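Local coordinates for ERPP protein (Borrelia burgdorferi, PDB 4BOB) that is an outer-surface lipoprotein that binds the complement regulator factor H, consistent with a part in evading host complement, at residues E125-G129 / A130-A134. Numbering follows the deposited sequence.
Sequences ESING and AEHIA
H132 turns its CG beside its own backbone N (chi1 -71°), and I127 holds CG1 in the same way (chi1 -82°). These torsions bring the methyl CD1 of I127 over one face of the imidazole, 3.6 Å from the ring centroid. It is a CH-pi contact, and the two side chains cross at about a right angle. H132 ND1 also donates to A130 O at 2.6 Å, and the oxygen is tilted from the ring plane. I127 N donates to A130 O as well, at 3.2 Å. The two donors come from opposite faces of the carbonyl plane, so this oxygen is gripped twice. The residues form the tip of the beta hairpin joining strands 119-126 and 131-139 of the antiparallel sheet. E125 and H132 are an antiparallel hydrogen-bonded pair, with E125 N bonded to H132 O at 2.7 Å and H132 N to E125 O. S126 and E131 follow as a non-hydrogen-bonded pair. On the face shared by E125 and H132, the carboxylate end of E125 lies beside the methyl of A134, CD to CB 4.1 Å. W48 of strand 48-58 touches both E125 and I127, while A153 and P155 pack against H132.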
ATOM      1  N   GLU A 125      -5.595 -11.447   4.757  1.00 21.87           N
ATOM      2  CA  GLU A 125      -6.114 -11.377   6.118  1.00 25.47           C
ATOM      3  C   GLU A 125      -7.587 -11.049   6.102  1.00 27.44           C
ATOM      4  O   GLU A 125      -7.979  -9.998   5.584  1.00 29.42           O
ATOM      5  CB  GLU A 125      -5.368 -10.323   6.938  1.00 26.58           C
ATOM      6  CG  GLU A 125      -4.438 -10.907   7.975  1.00 28.41           C
ATOM      7  CD  GLU A 125      -3.822  -9.840   8.860  1.00 32.02           C
ATOM      8  OE1 GLU A 125      -4.531  -8.861   9.215  1.00 32.39           O
ATOM      9  OE2 GLU A 125      -2.626  -9.990   9.209  1.00 34.98           O
ATOM     10  N   SER A 126      -8.385 -11.960   6.649  1.00 25.97           N
ATOM     11  CA  SER A 126      -9.797 -11.722   6.906  1.00 26.71           C
ATOM     12  C   SER A 126      -9.824 -10.784   8.107  1.00 24.44           C
ATOM     13  O   SER A 126      -9.111 -11.030   9.073  1.00 28.03           O
ATOM     14  CB  SER A 126     -10.514 -13.048   7.222  1.00 30.32           C
ATOM     15  OG  SER A 126     -11.610 -13.278   6.346  1.00 39.81           O
ATOM     16  N   ILE A 127     -10.604  -9.704   8.048  1.00 24.13           N
ATOM     17  CA  ILE A 127     -10.620  -8.710   9.141  1.00 26.41           C
ATOM     18  C   ILE A 127     -11.979  -8.754   9.870  1.00 27.49           C
ATOM     19  O   ILE A 127     -12.018  -9.037  11.087  1.00 34.41           O
ATOM     20  CB  ILE A 127     -10.162  -7.291   8.650  1.00 23.29           C
ATOM     21  CG1 ILE A 127      -8.622  -7.237   8.624  1.00 21.68           C
ATOM     22  CG2 ILE A 127     -10.691  -6.168   9.539  1.00 21.45           C
ATOM     23  CD1 ILE A 127      -8.010  -6.129   7.800  1.00 20.31           C
ATOM     24  N   ASN A 128     -13.079  -8.510   9.153  1.00 27.39           N
ATOM     25  CA  ASN A 128     -14.416  -8.757   9.723  1.00 27.49           C
ATOM     26  C   ASN A 128     -14.856 -10.078   9.126  1.00 29.56           C
ATOM     27  O   ASN A 128     -14.630 -11.128   9.738  1.00 36.91           O
ATOM     28  CB  ASN A 128     -15.401  -7.605   9.444  1.00 29.72           C
ATOM     29  CG  ASN A 128     -16.684  -7.693  10.278  1.00 27.10           C
ATOM     30  OD1 ASN A 128     -17.073  -8.762  10.738  1.00 24.32           O
ATOM     31  ND2 ASN A 128     -17.353  -6.558  10.462  1.00 26.49           N
ATOM     32  N   GLY A 129     -15.445 -10.041   7.933  1.00 24.26           N
ATOM     33  CA  GLY A 129     -15.559 -11.244   7.095  1.00 21.57           C
ATOM     34  C   GLY A 129     -14.846 -11.084   5.762  1.00 18.46           C
ATOM     35  O   GLY A 129     -14.960 -11.950   4.893  1.00 15.46           O
ATOM     36  N   ALA A 130     -14.090  -9.987   5.624  1.00 16.69           N
ATOM     37  CA  ALA A 130     -13.562  -9.512   4.331  1.00 16.08           C
ATOM     38  C   ALA A 130     -12.051  -9.654   4.247  1.00 16.09           C
ATOM     39  O   ALA A 130     -11.329  -8.979   5.002  1.00 14.32           O
ATOM     40  CB  ALA A 130     -13.947  -8.054   4.108  1.00 15.66           C
ATOM     41  N   GLU A 131     -11.576 -10.519   3.341  1.00 15.19           N
ATOM     42  CA  GLU A 131     -10.138 -10.741   3.183  1.00 15.22           C
ATOM     43  C   GLU A 131      -9.530  -9.431   2.723  1.00 14.75           C
ATOM     44  O   GLU A 131     -10.119  -8.754   1.873  1.00 14.04           O
ATOM     45  CB  GLU A 131      -9.816 -11.838   2.160  1.00 15.84           C
ATOM     46  CG  GLU A 131     -10.166 -13.260   2.576  1.00 16.87           C
ATOM     47  CD  GLU A 131      -9.527 -14.304   1.660  1.00 18.32           C
ATOM     48  OE1 GLU A 131      -9.789 -14.281   0.433  1.00 16.64           O
ATOM     49  OE2 GLU A 131      -8.748 -15.145   2.178  1.00 19.18           O
ATOM     50  N   HIS A 132      -8.385  -9.066   3.314  1.00 14.38           N
ATOM     51  CA  HIS A 132      -7.609  -7.889   2.903  1.00 13.37           C
ATOM     52  C   HIS A 132      -6.197  -8.276   2.599  1.00 12.90           C
ATOM     53  O   HIS A 132      -5.704  -9.272   3.099  1.00 12.39           O
ATOM     54  CB  HIS A 132      -7.491  -6.877   4.030  1.00 13.04           C
ATOM     55  CG  HIS A 132      -8.756  -6.159   4.358  1.00 11.65           C
ATOM     56  ND1 HIS A 132      -9.837  -6.792   4.917  1.00 10.70           N
ATOM     57  CD2 HIS A 132      -9.077  -4.846   4.282  1.00 10.82           C
ATOM     58  CE1 HIS A 132     -10.793  -5.906   5.131  1.00 11.08           C
ATOM     59  NE2 HIS A 132     -10.354  -4.716   4.761  1.00 10.27           N
ATOM     60  N   ILE A 133      -5.535  -7.436   1.817  1.00 13.36           N
ATOM     61  CA  ILE A 133      -4.094  -7.503   1.622  1.00 13.77           C
ATOM     62  C   ILE A 133      -3.473  -6.674   2.754  1.00 15.08           C
ATOM     63  O   ILE A 133      -3.735  -5.472   2.880  1.00 14.70           O
ATOM     64  CB  ILE A 133      -3.704  -6.949   0.224  1.00 12.99           C
ATOM     65  CG1 ILE A 133      -4.097  -7.928  -0.899  1.00 12.59           C
ATOM     66  CG2 ILE A 133      -2.221  -6.620   0.137  1.00 13.29           C
ATOM     67  CD1 ILE A 133      -3.462  -9.307  -0.816  1.00 12.79           C
ATOM     68  N   ALA A 134      -2.671  -7.317   3.596  1.00 16.61           N
ATOM     69  CA  ALA A 134      -2.043  -6.628   4.718  1.00 15.52           C
ATOM     70  C   ALA A 134      -0.532  -6.611   4.531  1.00 16.10           C
ATOM     71  O   ALA A 134       0.027  -7.599   4.063  1.00 19.73           O
ATOM     72  CB  ALA A 134      -2.405  -7.319   6.023  1.00 14.86           C
TER